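Local atomic coordinates of glycoside hydrolase family 61 (Trichoderma reesei QM6a, PDB entry 5O2X), a protein that probably uses a copper ion to cleave cellulose chains by oxidation, as a family AA9 lytic polysaccharide monooxygenase. Residues F112-V117 with V142-N147. Numbering follows the deposited sequence.
Sequences FKIDGV and VKIPDN. With MAN (alpha-D-mannopyranose), chain I.
A classic beta bulge, where Ile114 and Asp115 both face Asp92 of strand 90-96, turns two consecutive side chains toward the 142-147 segment. No hydrogen bond joins the two segments; side chains make the contact. Ile114 carries most of it. Its CD1 lies 3.7 Å from CG2 of Val142, and the two side chains cross at about a right angle. The same Ile114 CD1 sits 3.9 Å from the carbonyl O of Lys143, with Ile144 CD1 farther off at 4.4 Å. The other branch turns to the loop: Ile114 CG2 meets CG of the Pro145 ring at 4.2 Å. CG1 of Ile114 stands between its own N and carbonyl carbon (chi1 64°), which leaves CG2 beside the N and sends the two branches to different partners. Asp115 lays its carboxylate against Val142, with Asp115 CG 3.7 Å from Val142 CG2. Asp115 OD2 accepts a hydrogen bond from NE1 of Trp140, a partner for this buried oxygen. Asp115 OD1 lies close to OD2 of Asp92, a like-charge neighbour that may raise the pKa of one of the two. Without the carboxylate, as with an alanine here, the Trp140 N-H would probably lose its acceptor and a gap would be likely to open beside Val142 CG2. Val142 also touches Ile75 and Phe77 of strand 74-80. The contact thus packs strand 110-121 of one sheet against edge strand 139-143 of the other, as in the beta-sandwich core of AA9 enzymes.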
loop_
_atom_site.group_PDB
_atom_site.type_symbol
_atom_site.label_atom_id
_atom_site.label_comp_id
_atom_site.label_asym_id
_atom_site.label_seq_id
_atom_site.Cartn_x
_atom_site.Cartn_y
_atom_site.Cartn_z
ATOM N N PHE A 112 -2.037 9.608 5.913
ATOM C CA PHE A 112 -2.673 9.131 7.137
ATOM C C PHE A 112 -2.979 7.639 6.959
ATOM O O PHE A 112 -3.351 7.182 5.879
ATOM C CB PHE A 112 -3.915 9.957 7.517
ATOM C CG PHE A 112 -4.967 10.100 6.444
ATOM C CD1 PHE A 112 -4.919 11.177 5.537
ATOM C CD2 PHE A 112 -6.022 9.226 6.352
ATOM C CE1 PHE A 112 -5.883 11.329 4.596
ATOM C CE2 PHE A 112 -7.009 9.404 5.405
ATOM C CZ PHE A 112 -6.952 10.452 4.515
ATOM N N LYS A 113 -2.782 6.889 8.048
ATOM C CA LYS A 113 -2.897 5.437 7.992
ATOM C C LYS A 113 -4.333 4.994 8.191
ATOM O O LYS A 113 -4.957 5.326 9.223
ATOM C CB LYS A 113 -1.989 4.820 9.061
ATOM C CG LYS A 113 -1.911 3.309 8.966
ATOM C CD LYS A 113 -1.086 2.663 10.062
ATOM C CE LYS A 113 0.412 2.785 9.822
ATOM N NZ LYS A 113 1.158 2.443 11.073
ATOM N N ILE A 114 -4.856 4.249 7.231
ATOM C CA ILE A 114 -6.224 3.735 7.326
ATOM C C ILE A 114 -6.329 2.268 7.726
ATOM O O ILE A 114 -7.409 1.870 8.154
ATOM C CB ILE A 114 -7.045 4.035 6.045
ATOM C CG1 ILE A 114 -6.512 3.345 4.805
ATOM C CG2 ILE A 114 -7.186 5.541 5.865
ATOM C CD1 ILE A 114 -7.483 3.382 3.630
ATOM N N ASP A 115 -5.256 1.486 7.642
ATOM C CA ASP A 115 -5.250 0.159 8.246
ATOM C C ASP A 115 -3.822 -0.240 8.504
ATOM O O ASP A 115 -2.853 0.386 8.042
ATOM C CB ASP A 115 -6.058 -0.905 7.462
ATOM C CG ASP A 115 -5.334 -1.600 6.335
ATOM O OD1 ASP A 115 -4.318 -1.051 5.866
ATOM O OD2 ASP A 115 -5.810 -2.684 5.913
ATOM N N GLY A 116 -3.664 -1.308 9.307
ATOM C CA GLY A 116 -2.341 -1.822 9.589
ATOM C C GLY A 116 -2.448 -3.045 10.453
ATOM O O GLY A 116 -3.023 -2.997 11.548
ATOM N N VAL A 117 -1.882 -4.155 9.957
ATOM C CA VAL A 117 -1.854 -5.422 10.687
ATOM C C VAL A 117 -0.435 -5.911 10.744
ATOM O O VAL A 117 0.294 -5.874 9.720
ATOM C CB VAL A 117 -2.767 -6.470 10.001
ATOM C CG1 VAL A 117 -2.718 -7.819 10.712
ATOM C CG2 VAL A 117 -4.211 -5.972 9.974
ATOM N N VAL A 142 -8.807 -3.445 1.853
ATOM C CA VAL A 142 -8.905 -2.227 2.691
ATOM C C VAL A 142 -10.247 -1.581 2.408
ATOM O O VAL A 142 -10.741 -1.624 1.294
ATOM C CB VAL A 142 -7.693 -1.275 2.439
ATOM C CG1 VAL A 142 -7.810 -0.574 1.099
ATOM C CG2 VAL A 142 -7.502 -0.284 3.584
ATOM N N LYS A 143 -10.789 -0.921 3.426
ATOM C CA LYS A 143 -12.014 -0.158 3.288
ATOM C C LYS A 143 -11.736 1.336 3.303
ATOM O O LYS A 143 -11.067 1.838 4.218
ATOM C CB LYS A 143 -12.994 -0.551 4.387
ATOM C CG LYS A 143 -14.260 0.281 4.356
ATOM C CD LYS A 143 -15.310 -0.233 5.335
ATOM C CE LYS A 143 -16.329 0.841 5.708
ATOM N NZ LYS A 143 -17.283 0.389 6.776
ATOM N N ILE A 144 -12.231 2.037 2.290
ATOM C CA ILE A 144 -12.158 3.500 2.327
ATOM C C ILE A 144 -13.170 3.974 3.406
ATOM O O ILE A 144 -14.342 3.600 3.362
ATOM C CB ILE A 144 -12.516 4.081 0.973
ATOM C CG1 ILE A 144 -11.552 3.563 -0.098
ATOM C CG2 ILE A 144 -12.527 5.592 1.037
ATOM C CD1 ILE A 144 -10.085 3.792 0.156
ATOM N N PRO A 145 -12.728 4.738 4.406
ATOM C CA PRO A 145 -13.633 5.093 5.532
ATOM C C PRO A 145 -14.946 5.673 5.046
ATOM O O PRO A 145 -14.976 6.507 4.138
ATOM C CB PRO A 145 -12.798 6.104 6.306
ATOM C CG PRO A 145 -11.381 5.668 6.097
ATOM C CD PRO A 145 -11.356 5.218 4.643
ATOM N N ASP A 146 -16.035 5.251 5.687
ATOM C CA ASP A 146 -17.360 5.722 5.336
ATOM C C ASP A 146 -17.489 7.238 5.389
ATOM O O ASP A 146 -18.222 7.813 4.588
ATOM C CB ASP A 146 -18.405 5.135 6.317
ATOM C CG ASP A 146 -18.622 3.651 6.186
ATOM O OD1 ASP A 146 -18.793 3.211 5.063
ATOM O OD2 ASP A 146 -18.720 2.919 7.205
ATOM N N ASN A 147 -16.780 7.843 6.334
ATOM C CA ASN A 147 -16.889 9.277 6.540
ATOM C C ASN A 147 -15.775 10.098 5.917
ATOM O O ASN A 147 -15.667 11.315 6.147
ATOM C CB ASN A 147 -17.070 9.562 8.025
ATOM C CG ASN A 147 -18.458 9.169 8.501
ATOM O OD1 ASN A 147 -19.357 8.871 7.702
ATOM N ND2 ASN A 147 -18.634 9.156 9.799
HETATM C C1 MAN I . -5.293 -4.233 13.783
HETATM C C2 MAN I . -6.011 -5.577 13.803
HETATM C C3 MAN I . -6.924 -5.700 15.042
HETATM C C4 MAN I . -6.042 -5.403 16.274
HETATM C C5 MAN I . -5.444 -4.007 16.195
HETATM C C6 MAN I . -4.594 -3.617 17.417
HETATM O O2 MAN I . -4.968 -6.576 13.780
HETATM O O3 MAN I . -7.497 -7.000 15.146
HETATM O O4 MAN I . -6.848 -5.475 17.461
HETATM O O5 MAN I . -4.649 -3.956 15.001
HETATM O O6 MAN I . -3.307 -4.249 17.416
#